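Local coordinates for protein gluconate kinase (PDB 3LL3) that probably phosphorylates a sugar or sugar acid at the expense of ATP, and binds D-xylulose and ATP, at residues I97-V108 with M128-W139; A177-L187 with C282-Y290. One frame throughout, in Å; residues are numbered along the deposited sequence.

In the fold
Contact 1 comes wholly before contact 2 along the chain, and their centres lie about 19 Å apart. Contact 1 stays within the N-terminal FGGY family region, setting the start of helix 105-114 and the loop before it against the start of helix 133-143 and its own leading loop. Contact 2 joins that region to the C-terminal one: the loop after helix 173-176 rests on strands 281-284 and 289-296 of the seven-stranded sheet. The two meet where helix 133-143 begins, T179 O accepting a probable hydrogen bond from I134 N while P133 packs on G178. Both reach the D-xylulose pocket, through W99 in contact 1 and Y283 in contact 2, so the sugar site is walled from both regions.

Contact 1. Residues I97-V108 with M128-W139; sequences ITWADNCAKSIV and MHPMAPIYKLLW. With DXP (1-deoxy-D-xylulose-5-phosphate), chain D; XUL (D-xylulose), chain E.
K136 runs its extended chain past I97 to the carbonyls at the start of segment 97-108. Its CD lies 3.8 Å from I97 CG2, the two side chains sliding past each other in opposite directions, and NZ then donates to T98 O at 2.8 Å and to I97 O at 3.2 Å. In both bonds the ammonium stands above the carbonyl plane; on the far face of T98 O sits D101 N, which closes a type I turn. NZ also bonds M131 O and H81 O, so a buried charge is gripped by four carbonyls. A methionine in its place would probably leave these carbonyls without their common donor and loosen the W99 turn from the helix.

V108 presses CG2 over one face of the Y135 ring, 3.8 Å from its centroid, with P130 CD alongside; its CG1, turned anti to the backbone N (chi1 169°), goes instead to M128 O. W139 meets C103 face on: C103 CB stands 4.0 Å over the centroid of the six-membered ring, almost on its normal, and SG lies over the same ring in a sulfur-aromatic contact. I107 CG1 comes to the edge of the indole in its plane, crossing the W139 side chain at about a right angle. Between these patches water 1 donates to D101 O and P130 O and accepts from A104 N, tying the two loops together.

Each segment also reaches a ligand. XUL O4 lies over one face of the W99 ring and A100 CB covers the other, while H129 NE2 donates to DXP O2P at 3.0 Å. The contact packs the starts of helices 105-114 and 133-143, with the loops before them, in the N-terminal FGGY region, placing W99 in the D-xylulose pocket and H129 at the phosphate of 1-deoxy-D-xylulose-5-phosphate.

Contact 2. Residues A177-L187 with C282-Y290; sequences AGTGILNLKTL and CYPADKTHY
The Y283 ring receives A177 O obliquely, 3.2 Å from CD1, and its other neighbours include F281, stacked on it, and the bound D-xylulose. The Y290 ring is likewise approached at a slant, by L184 O and by L187 CD2. At the edge of the H289 imidazole, in its plane, lies D286 OD1, which takes ND1 on its syn lone pair and T288 N on its anti one; the T288 N bond makes an Asx turn within the type I turn from D286 to H289.

P284 is the residue round which A177, L182, L184 and L187 gather. A177 CB sits 3.6 Å from P284 CD, and it also touches Y283 CB. The L184 side chain crosses the proline at about a right angle; its CD2 lies 3.6 Å from P284 CG and also touches C282 O. L182 CD2 meets the same CG tip to tip. L187 CD2 covers the proline's CB at 3.5 Å; chi1 (-56°) and chi2 (-170°) together turn the other methyl, CD1, against K287 CD at 3.3 Å, a tight carbon pair.

Farther out the contact becomes polar. K287, bent at chi2 and chi3, packs CD on L187 and turns NZ to a weak bond with K185 O. Water 2 joins L184 O, K287 NZ and Y290 OH, and water 3 links K287 NZ to T186 O, so the lysine is held mainly through solvent. The Y290 hydroxyl donates to K287 O at 2.7 Å, standing above that carbonyl's plane and bracing the turn.

Among its neighbours, the loop between helices 173-176 and 191-197 lies across strand 281-284, an outermost strand of the seven-stranded sheet, and the turn into strand 289-296. I181 leans on helix 133-143 and Y290 on strand 263-269, with A176 of helix 173-176 against L182.

Contact 1. Residues I97-V108 with M128-W139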
loop_
_atom_site.group_PDB
_atom_site.type_symbol
_atom_site.label_atom_id
_atom_site.label_comp_id
_atom_site.label_asym_id
_atom_site.label_seq_id
_atom_site.Cartn_x
_atom_site.Cartn_y
_atom_site.Cartn_z
ATOM N N ILE A 97 -7.454 26.748 -23.623
ATOM C CA ILE A 97 -7.200 26.257 -22.276
ATOM C C ILE A 97 -7.909 24.919 -22.119
ATOM O O ILE A 97 -9.132 24.878 -21.995
ATOM C CB ILE A 97 -7.720 27.253 -21.225
ATOM C CG1 ILE A 97 -7.153 28.648 -21.492
ATOM C CG2 ILE A 97 -7.363 26.797 -19.816
ATOM C CD1 ILE A 97 -7.545 29.647 -20.460
ATOM N N THR A 98 -7.152 23.823 -22.151
ATOM C CA THR A 98 -7.760 22.486 -22.198
ATOM C C THR A 98 -8.355 22.022 -20.883
ATOM O O THR A 98 -8.117 22.611 -19.833
ATOM C CB THR A 98 -6.756 21.413 -22.644
ATOM O OG1 THR A 98 -5.835 21.144 -21.577
ATOM C CG2 THR A 98 -6.008 21.883 -23.892
ATOM N N TRP A 99 -9.110 20.930 -20.943
ATOM C CA TRP A 99 -9.731 20.385 -19.753
ATOM C C TRP A 99 -8.683 20.152 -18.661
ATOM O O TRP A 99 -8.999 20.261 -17.491
ATOM C CB TRP A 99 -10.461 19.077 -20.065
ATOM C CG TRP A 99 -9.517 17.972 -20.366
ATOM C CD1 TRP A 99 -9.002 17.641 -21.589
ATOM C CD2 TRP A 99 -8.938 17.066 -19.425
ATOM N NE1 TRP A 99 -8.145 16.578 -21.463
ATOM C CE2 TRP A 99 -8.088 16.204 -20.146
ATOM C CE3 TRP A 99 -9.065 16.893 -18.045
ATOM C CZ2 TRP A 99 -7.362 15.180 -19.531
ATOM C CZ3 TRP A 99 -8.349 15.884 -17.439
ATOM C CH2 TRP A 99 -7.508 15.036 -18.181
ATOM N N ALA A 100 -7.440 19.855 -19.047
ATOM C CA ALA A 100 -6.407 19.453 -18.075
ATOM C C ALA A 100 -5.718 20.607 -17.336
ATOM O O ALA A 100 -4.914 20.382 -16.432
ATOM C CB ALA A 100 -5.352 18.534 -18.745
ATOM N N ASP A 101 -6.031 21.838 -17.720
ATOM C CA ASP A 101 -5.424 23.010 -17.099
ATOM C C ASP A 101 -6.046 23.209 -15.730
ATOM O O ASP A 101 -7.262 23.225 -15.608
ATOM C CB ASP A 101 -5.682 24.244 -17.959
ATOM C CG ASP A 101 -4.780 25.401 -17.599
ATOM O OD1 ASP A 101 -3.883 25.723 -18.404
ATOM O OD2 ASP A 101 -4.954 25.972 -16.507
ATOM N N ASN A 102 -5.240 23.360 -14.692
ATOM C CA ASN A 102 -5.841 23.455 -13.363
ATOM C C ASN A 102 -5.804 24.857 -12.739
ATOM O O ASN A 102 -5.896 25.014 -11.516
ATOM C CB ASN A 102 -5.266 22.386 -12.425
ATOM C CG ASN A 102 -3.784 22.560 -12.185
ATOM O OD1 ASN A 102 -3.294 23.678 -12.001
ATOM N ND2 ASN A 102 -3.055 21.447 -12.165
ATOM N N CYS A 103 -5.698 25.874 -13.586
ATOM C CA CYS A 103 -5.591 27.250 -13.105
ATOM C C CYS A 103 -6.713 27.621 -12.136
ATOM O O CYS A 103 -6.500 28.422 -11.224
ATOM C CB CYS A 103 -5.538 28.237 -14.278
ATOM S SG CYS A 103 -7.040 28.302 -15.334
ATOM N N ALA A 104 -7.891 27.023 -12.326
ATOM C CA ALA A 104 -9.084 27.344 -11.533
ATOM C C ALA A 104 -9.245 26.512 -10.264
ATOM O O ALA A 104 -10.298 26.537 -9.624
ATOM C CB ALA A 104 -10.341 27.204 -12.392
ATOM N N LYS A 105 -8.208 25.771 -9.908
ATOM C CA LYS A 105 -8.318 24.811 -8.820
ATOM C C LYS A 105 -8.699 25.447 -7.474
ATOM O O LYS A 105 -9.498 24.874 -6.736
ATOM C CB LYS A 105 -7.076 23.902 -8.756
ATOM C CG LYS A 105 -6.367 23.823 -7.421
ATOM C CD LYS A 105 -5.284 24.900 -7.362
ATOM C CE LYS A 105 -4.168 24.597 -8.356
ATOM N NZ LYS A 105 -3.681 25.816 -9.083
ATOM N N SER A 106 -8.178 26.640 -7.184
ATOM C CA SER A 106 -8.533 27.335 -5.945
ATOM C C SER A 106 -9.963 27.852 -6.036
ATOM O O SER A 106 -10.714 27.826 -5.056
ATOM C CB SER A 106 -7.570 28.495 -5.667
ATOM O OG SER A 106 -6.226 28.045 -5.648
ATOM N N ILE A 107 -10.336 28.306 -7.225
ATOM C CA ILE A 107 -11.681 28.812 -7.457
ATOM C C ILE A 107 -12.683 27.733 -7.107
ATOM O O ILE A 107 -13.715 28.000 -6.494
ATOM C CB ILE A 107 -11.906 29.215 -8.935
ATOM C CG1 ILE A 107 -11.036 30.421 -9.333
ATOM C CG2 ILE A 107 -13.386 29.469 -9.196
ATOM C CD1 ILE A 107 -11.326 31.685 -8.555
ATOM N N VAL A 108 -12.370 26.502 -7.508
ATOM C CA VAL A 108 -13.279 25.381 -7.295
ATOM C C VAL A 108 -13.382 25.059 -5.820
ATOM O O VAL A 108 -14.476 24.876 -5.282
ATOM C CB VAL A 108 -12.821 24.130 -8.070
ATOM C CG1 VAL A 108 -13.618 22.912 -7.628
ATOM C CG2 VAL A 108 -12.945 24.371 -9.581
HETATM N N MSE A 128 -17.693 18.998 -9.616
HETATM C CA MSE A 128 -16.985 20.128 -9.025
HETATM C C MSE A 128 -15.492 20.036 -9.325
HETATM O O MSE A 128 -14.691 19.622 -8.478
HETATM C CB MSE A 128 -17.272 20.213 -7.530
HETATM C CG MSE A 128 -18.741 20.000 -7.219
HETATM SE SE MSE A 128 -19.107 20.113 -5.309
HETATM C CE MSE A 128 -20.203 18.496 -5.105
ATOM N N HIS A 129 -15.124 20.421 -10.544
ATOM C CA HIS A 129 -13.763 20.234 -11.015
ATOM C C HIS A 129 -13.337 21.391 -11.897
ATOM O O HIS A 129 -14.141 21.884 -12.680
ATOM C CB HIS A 129 -13.667 18.925 -11.817
ATOM C CG HIS A 129 -12.260 18.458 -12.026
ATOM N ND1 HIS A 129 -11.463 18.924 -13.050
ATOM C CD2 HIS A 129 -11.496 17.586 -11.320
ATOM C CE1 HIS A 129 -10.279 18.344 -12.981
ATOM N NE2 HIS A 129 -10.269 17.532 -11.935
ATOM N N PRO A 130 -12.063 21.804 -11.793
ATOM C CA PRO A 130 -11.491 22.954 -12.509
ATOM C C PRO A 130 -11.445 22.821 -14.034
ATOM O O PRO A 130 -11.141 23.799 -14.733
ATOM C CB PRO A 130 -10.067 23.051 -11.934
ATOM C CG PRO A 130 -9.792 21.679 -11.375
ATOM C CD PRO A 130 -11.112 21.263 -10.805
HETATM N N MSE A 131 -11.767 21.641 -14.550
HETATM C CA MSE A 131 -11.765 21.407 -15.989
HETATM C C MSE A 131 -12.831 22.237 -16.733
HETATM O O MSE A 131 -12.664 22.555 -17.917
HETATM C CB MSE A 131 -11.992 19.922 -16.276
HETATM C CG MSE A 131 -13.383 19.423 -15.889
HETATM SE SE MSE A 131 -13.531 17.424 -15.959
HETATM C CE MSE A 131 -15.364 17.171 -15.350
ATOM N N ALA A 132 -13.915 22.570 -16.039
ATOM C CA ALA A 132 -15.048 23.288 -16.629
ATOM C C ALA A 132 -14.750 24.748 -16.962
ATOM O O ALA A 132 -14.178 25.482 -16.142
ATOM C CB ALA A 132 -16.268 23.218 -15.708
ATOM N N PRO A 133 -15.141 25.169 -18.175
ATOM C CA PRO A 133 -15.173 26.565 -18.615
ATOM C C PRO A 133 -15.742 27.539 -17.567
ATOM O O PRO A 133 -15.159 28.591 -17.349
ATOM C CB PRO A 133 -16.065 26.501 -19.857
ATOM C CG PRO A 133 -15.685 25.189 -20.463
ATOM C CD PRO A 133 -15.460 24.251 -19.281
ATOM N N ILE A 134 -16.837 27.202 -16.900
ATOM C CA ILE A 134 -17.367 28.153 -15.928
ATOM C C ILE A 134 -16.342 28.537 -14.836
ATOM O O ILE A 134 -16.240 29.706 -14.463
ATOM C CB ILE A 134 -18.682 27.671 -15.300
ATOM C CG1 ILE A 134 -19.214 28.725 -14.321
ATOM C CG2 ILE A 134 -18.502 26.329 -14.634
ATOM C CD1 ILE A 134 -20.579 28.397 -13.769
ATOM N N TYR A 135 -15.572 27.568 -14.346
ATOM C CA TYR A 135 -14.572 27.842 -13.305
ATOM C C TYR A 135 -13.367 28.578 -13.870
ATOM O O TYR A 135 -12.769 29.432 -13.205
ATOM C CB TYR A 135 -14.128 26.544 -12.622
ATOM C CG TYR A 135 -15.236 25.892 -11.848
ATOM C CD1 TYR A 135 -15.794 26.534 -10.756
ATOM C CD2 TYR A 135 -15.729 24.643 -12.208
ATOM C CE1 TYR A 135 -16.815 25.960 -10.026
ATOM C CE2 TYR A 135 -16.755 24.053 -11.488
ATOM C CZ TYR A 135 -17.295 24.728 -10.390
ATOM O OH TYR A 135 -18.316 24.185 -9.656
ATOM N N LYS A 136 -13.020 28.258 -15.105
ATOM C CA LYS A 136 -11.935 28.958 -15.778
ATOM C C LYS A 136 -12.293 30.423 -16.040
ATOM O O LYS A 136 -11.428 31.293 -15.953
ATOM C CB LYS A 136 -11.583 28.261 -17.093
ATOM C CG LYS A 136 -11.000 26.854 -16.886
ATOM C CD LYS A 136 -10.758 26.147 -18.211
ATOM C CE LYS A 136 -10.255 24.715 -18.009
ATOM N NZ LYS A 136 -10.512 23.930 -19.256
ATOM N N LEU A 137 -13.557 30.680 -16.381
ATOM C CA LEU A 137 -14.035 32.036 -16.654
ATOM C C LEU A 137 -14.048 32.871 -15.375
ATOM O O LEU A 137 -13.647 34.030 -15.382
ATOM C CB LEU A 137 -15.439 32.009 -17.261
ATOM C CG LEU A 137 -15.544 31.520 -18.698
ATOM C CD1 LEU A 137 -17.001 31.232 -19.057
ATOM C CD2 LEU A 137 -14.933 32.561 -19.645
ATOM N N LEU A 138 -14.507 32.259 -14.283
ATOM C CA LEU A 138 -14.476 32.881 -12.976
ATOM C C LEU A 138 -13.044 33.234 -12.569
ATOM O O LEU A 138 -12.793 34.327 -12.039
ATOM C CB LEU A 138 -15.100 31.953 -11.943
ATOM C CG LEU A 138 -16.616 31.806 -12.025
ATOM C CD1 LEU A 138 -17.083 30.769 -11.034
ATOM C CD2 LEU A 138 -17.278 33.149 -11.741
ATOM N N TRP A 139 -12.110 32.314 -12.814
ATOM C CA TRP A 139 -10.701 32.576 -12.527
ATOM C C TRP A 139 -10.171 33.718 -13.392
ATOM O O TRP A 139 -9.500 34.625 -12.896
ATOM C CB TRP A 139 -9.850 31.333 -12.764
ATOM C CG TRP A 139 -8.411 31.533 -12.359
ATOM C CD1 TRP A 139 -7.893 31.450 -11.093
ATOM C CD2 TRP A 139 -7.309 31.841 -13.221
ATOM N NE1 TRP A 139 -6.536 31.690 -11.121
ATOM C CE2 TRP A 139 -6.154 31.927 -12.414
ATOM C CE3 TRP A 139 -7.182 32.034 -14.597
ATOM C CZ2 TRP A 139 -4.895 32.213 -12.939
ATOM C CZ3 TRP A 139 -5.929 32.325 -15.118
ATOM C CH2 TRP A 139 -4.802 32.410 -14.290
HETATM C C1 DXP D . -1.653 18.182 -8.692
HETATM C C2 DXP D . -1.281 16.932 -9.543
HETATM C C3 DXP D . -2.027 16.761 -10.890
HETATM C C4 DXP D . -3.540 16.771 -10.591
HETATM C C5 DXP D . -4.629 16.225 -11.547
HETATM O O2 DXP D . -0.759 16.004 -9.021
HETATM O O3 DXP D . -1.497 15.734 -11.631
HETATM O O4 DXP D . -3.714 16.355 -9.274
HETATM O O5 DXP D . -5.614 15.389 -10.999
HETATM P P DXP D . -7.252 15.442 -11.266
HETATM O O2P DXP D . -7.907 16.563 -10.343
HETATM O O1P DXP D . -7.541 15.502 -12.842
HETATM O O3P DXP D . -7.873 14.290 -10.733
HETATM C C1 XUL E . -15.486 13.722 -20.839
HETATM C C2 XUL E . -14.649 14.545 -19.845
HETATM C C3 XUL E . -13.140 14.802 -20.117
HETATM C C4 XUL E . -12.654 14.490 -21.546
HETATM C C5 XUL E . -13.149 15.494 -22.604
HETATM O O1 XUL E . -15.909 12.525 -20.231
HETATM O O2 XUL E . -15.165 14.946 -18.830
HETATM O O3 XUL E . -12.371 14.002 -19.254
HETATM O O4 XUL E . -11.245 14.511 -21.524
HETATM O O5 XUL E . -12.300 15.511 -23.727
HETATM O O HOH W 1 -8.663 25.230 -14.418
#

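Contact 2. Residues A177-L187 with C282-Y290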
loop_
_atom_site.group_PDB
_atom_site.type_symbol
_atom_site.label_atom_id
_atom_site.label_comp_id
_atom_site.label_asym_id
_atom_site.label_seq_id
_atom_site.Cartn_x
_atom_site.Cartn_y
_atom_site.Cartn_z
ATOM N N ALA A 177 -22.905 21.208 -23.017
ATOM C CA ALA A 177 -23.027 20.394 -21.819
ATOM C C ALA A 177 -21.714 20.286 -21.043
ATOM O O ALA A 177 -21.736 20.017 -19.848
ATOM C CB ALA A 177 -23.597 18.991 -22.154
ATOM N N GLY A 178 -20.580 20.519 -21.710
ATOM C CA GLY A 178 -19.283 20.486 -21.037
ATOM C C GLY A 178 -18.769 21.828 -20.496
ATOM O O GLY A 178 -17.632 21.904 -20.002
ATOM N N THR A 179 -19.581 22.885 -20.585
ATOM C CA THR A 179 -19.153 24.214 -20.104
ATOM C C THR A 179 -19.386 24.419 -18.608
ATOM O O THR A 179 -18.634 25.140 -17.961
ATOM C CB THR A 179 -19.861 25.395 -20.833
ATOM O OG1 THR A 179 -21.271 25.329 -20.605
ATOM C CG2 THR A 179 -19.592 25.374 -22.329
ATOM N N GLY A 180 -20.434 23.794 -18.072
ATOM C CA GLY A 180 -20.845 24.025 -16.696
ATOM C C GLY A 180 -21.763 25.242 -16.625
ATOM O O GLY A 180 -22.007 25.783 -15.553
ATOM N N ILE A 181 -22.276 25.666 -17.775
ATOM C CA ILE A 181 -23.136 26.852 -17.848
ATOM C C ILE A 181 -24.500 26.477 -18.423
ATOM O O ILE A 181 -25.450 27.246 -18.326
ATOM C CB ILE A 181 -22.503 27.956 -18.716
ATOM C CG1 ILE A 181 -21.046 28.173 -18.316
ATOM C CG2 ILE A 181 -23.283 29.280 -18.595
ATOM C CD1 ILE A 181 -20.297 29.108 -19.269
ATOM N N LEU A 182 -24.602 25.278 -19.000
ATOM C CA LEU A 182 -25.846 24.844 -19.639
ATOM C C LEU A 182 -26.819 24.291 -18.607
ATOM O O LEU A 182 -26.517 23.317 -17.920
ATOM C CB LEU A 182 -25.561 23.776 -20.690
ATOM C CG LEU A 182 -26.762 23.317 -21.528
ATOM C CD1 LEU A 182 -27.122 24.372 -22.558
ATOM C CD2 LEU A 182 -26.519 21.947 -22.206
ATOM N N ASN A 183 -27.997 24.898 -18.511
ATOM C CA ASN A 183 -29.026 24.438 -17.586
ATOM C C ASN A 183 -29.598 23.086 -18.019
ATOM O O ASN A 183 -29.968 22.901 -19.173
ATOM C CB ASN A 183 -30.149 25.481 -17.446
ATOM C CG ASN A 183 -31.144 25.135 -16.340
ATOM O OD1 ASN A 183 -31.031 25.627 -15.221
ATOM N ND2 ASN A 183 -32.109 24.282 -16.644
ATOM N N LEU A 184 -29.684 22.149 -17.085
ATOM C CA LEU A 184 -30.139 20.797 -17.404
ATOM C C LEU A 184 -31.601 20.752 -17.835
ATOM O O LEU A 184 -31.969 19.949 -18.682
ATOM C CB LEU A 184 -29.941 19.864 -16.213
ATOM C CG LEU A 184 -28.511 19.407 -15.924
ATOM C CD1 LEU A 184 -28.464 18.694 -14.606
ATOM C CD2 LEU A 184 -27.979 18.487 -17.013
ATOM N N LYS A 185 -32.426 21.609 -17.240
ATOM C CA LYS A 185 -33.869 21.597 -17.498
ATOM C C LYS A 185 -34.298 22.381 -18.737
ATOM O O LYS A 185 -35.225 21.983 -19.432
ATOM C CB LYS A 185 -34.636 22.125 -16.287
ATOM C CG LYS A 185 -34.807 21.116 -15.172
ATOM C CD LYS A 185 -35.189 21.828 -13.872
ATOM C CE LYS A 185 -35.011 20.914 -12.659
ATOM N NZ LYS A 185 -34.796 21.695 -11.402
ATOM N N THR A 186 -33.644 23.504 -19.000
ATOM C CA THR A 186 -34.023 24.338 -20.137
ATOM C C THR A 186 -33.215 23.995 -21.381
ATOM O O THR A 186 -33.667 24.228 -22.507
ATOM C CB THR A 186 -33.818 25.821 -19.830
ATOM O OG1 THR A 186 -32.419 26.090 -19.688
ATOM C CG2 THR A 186 -34.550 26.200 -18.545
ATOM N N LEU A 187 -32.025 23.425 -21.179
ATOM C CA LEU A 187 -31.078 23.214 -22.276
ATOM C C LEU A 187 -30.735 24.523 -22.999
ATOM O O LEU A 187 -30.460 24.538 -24.200
ATOM C CB LEU A 187 -31.575 22.147 -23.260
ATOM C CG LEU A 187 -31.883 20.797 -22.601
ATOM C CD1 LEU A 187 -32.130 19.708 -23.621
ATOM C CD2 LEU A 187 -30.755 20.393 -21.633
ATOM N N CYS A 282 -23.556 14.772 -15.656
ATOM C CA CYS A 282 -24.735 14.586 -16.499
ATOM C C CYS A 282 -24.715 15.653 -17.593
ATOM O O CYS A 282 -24.916 16.841 -17.311
ATOM C CB CYS A 282 -26.022 14.644 -15.675
ATOM S SG CYS A 282 -27.574 14.648 -16.634
ATOM N N TYR A 283 -24.420 15.227 -18.824
ATOM C CA TYR A 283 -24.260 16.126 -19.974
ATOM C C TYR A 283 -25.378 15.858 -20.980
ATOM O O TYR A 283 -25.381 14.806 -21.652
ATOM C CB TYR A 283 -22.921 15.910 -20.705
ATOM C CG TYR A 283 -21.662 16.109 -19.876
ATOM C CD1 TYR A 283 -21.649 16.965 -18.774
ATOM C CD2 TYR A 283 -20.471 15.471 -20.224
ATOM C CE1 TYR A 283 -20.494 17.162 -18.034
ATOM C CE2 TYR A 283 -19.311 15.650 -19.479
ATOM C CZ TYR A 283 -19.333 16.502 -18.385
ATOM O OH TYR A 283 -18.194 16.706 -17.642
ATOM N N PRO A 284 -26.325 16.799 -21.096
ATOM C CA PRO A 284 -27.422 16.638 -22.065
ATOM C C PRO A 284 -26.927 16.440 -23.504
ATOM O O PRO A 284 -25.891 17.002 -23.881
ATOM C CB PRO A 284 -28.192 17.968 -21.960
ATOM C CG PRO A 284 -27.881 18.497 -20.605
ATOM C CD PRO A 284 -26.481 18.004 -20.259
ATOM N N ALA A 285 -27.667 15.664 -24.293
ATOM C CA ALA A 285 -27.418 15.539 -25.728
ATOM C C ALA A 285 -28.599 16.158 -26.499
ATOM O O ALA A 285 -28.439 16.751 -27.572
ATOM C CB ALA A 285 -27.227 14.055 -26.107
ATOM N N ASP A 286 -29.789 16.003 -25.933
ATOM C CA ASP A 286 -30.993 16.676 -26.415
ATOM C C ASP A 286 -32.043 16.461 -25.347
ATOM O O ASP A 286 -31.720 16.019 -24.231
ATOM C CB ASP A 286 -31.452 16.129 -27.762
ATOM C CG ASP A 286 -31.641 14.624 -27.741
ATOM O OD1 ASP A 286 -32.514 14.125 -26.991
ATOM O OD2 ASP A 286 -30.910 13.936 -28.478
ATOM N N LYS A 287 -33.291 16.776 -25.655
ATOM C CA LYS A 287 -34.301 16.795 -24.597
ATOM C C LYS A 287 -34.567 15.432 -23.965
ATOM O O LYS A 287 -35.012 15.353 -22.826
ATOM C CB LYS A 287 -35.614 17.413 -25.092
ATOM C CG LYS A 287 -35.643 18.928 -24.989
ATOM C CD LYS A 287 -35.436 19.391 -23.544
ATOM C CE LYS A 287 -36.592 18.996 -22.646
ATOM N NZ LYS A 287 -36.593 19.837 -21.415
ATOM N N THR A 288 -34.293 14.361 -24.700
ATOM C CA THR A 288 -34.610 13.022 -24.215
ATOM C C THR A 288 -33.402 12.082 -24.142
ATOM O O THR A 288 -33.571 10.868 -24.069
ATOM C CB THR A 288 -35.704 12.369 -25.090
ATOM O OG1 THR A 288 -35.195 12.158 -26.415
ATOM C CG2 THR A 288 -36.946 13.276 -25.153
ATOM N N HIS A 289 -32.195 12.646 -24.178
ATOM C CA HIS A 289 -30.964 11.866 -24.060
ATOM C C HIS A 289 -29.936 12.650 -23.233
ATOM O O HIS A 289 -29.569 13.770 -23.594
ATOM C CB HIS A 289 -30.377 11.517 -25.443
ATOM C CG HIS A 289 -31.289 10.695 -26.300
ATOM N ND1 HIS A 289 -32.329 11.246 -27.020
ATOM C CD2 HIS A 289 -31.318 9.365 -26.555
ATOM C CE1 HIS A 289 -32.959 10.289 -27.681
ATOM N NE2 HIS A 289 -32.369 9.137 -27.412
ATOM N N TYR A 290 -29.486 12.040 -22.137
ATOM C CA TYR A 290 -28.537 12.641 -21.208
ATOM C C TYR A 290 -27.370 11.687 -20.962
ATOM O O TYR A 290 -27.571 10.526 -20.624
ATOM C CB TYR A 290 -29.249 13.017 -19.887
ATOM C CG TYR A 290 -30.368 13.990 -20.170
ATOM C CD1 TYR A 290 -31.582 13.547 -20.685
ATOM C CD2 TYR A 290 -30.185 15.359 -20.009
ATOM C CE1 TYR A 290 -32.603 14.436 -20.986
ATOM C CE2 TYR A 290 -31.202 16.260 -20.321
ATOM C CZ TYR A 290 -32.407 15.791 -20.807
ATOM O OH TYR A 290 -33.418 16.678 -21.119
HETATM O O HOH W 2 -34.330 18.827 -19.855
HETATM O O HOH W 3 -36.065 22.302 -22.849
#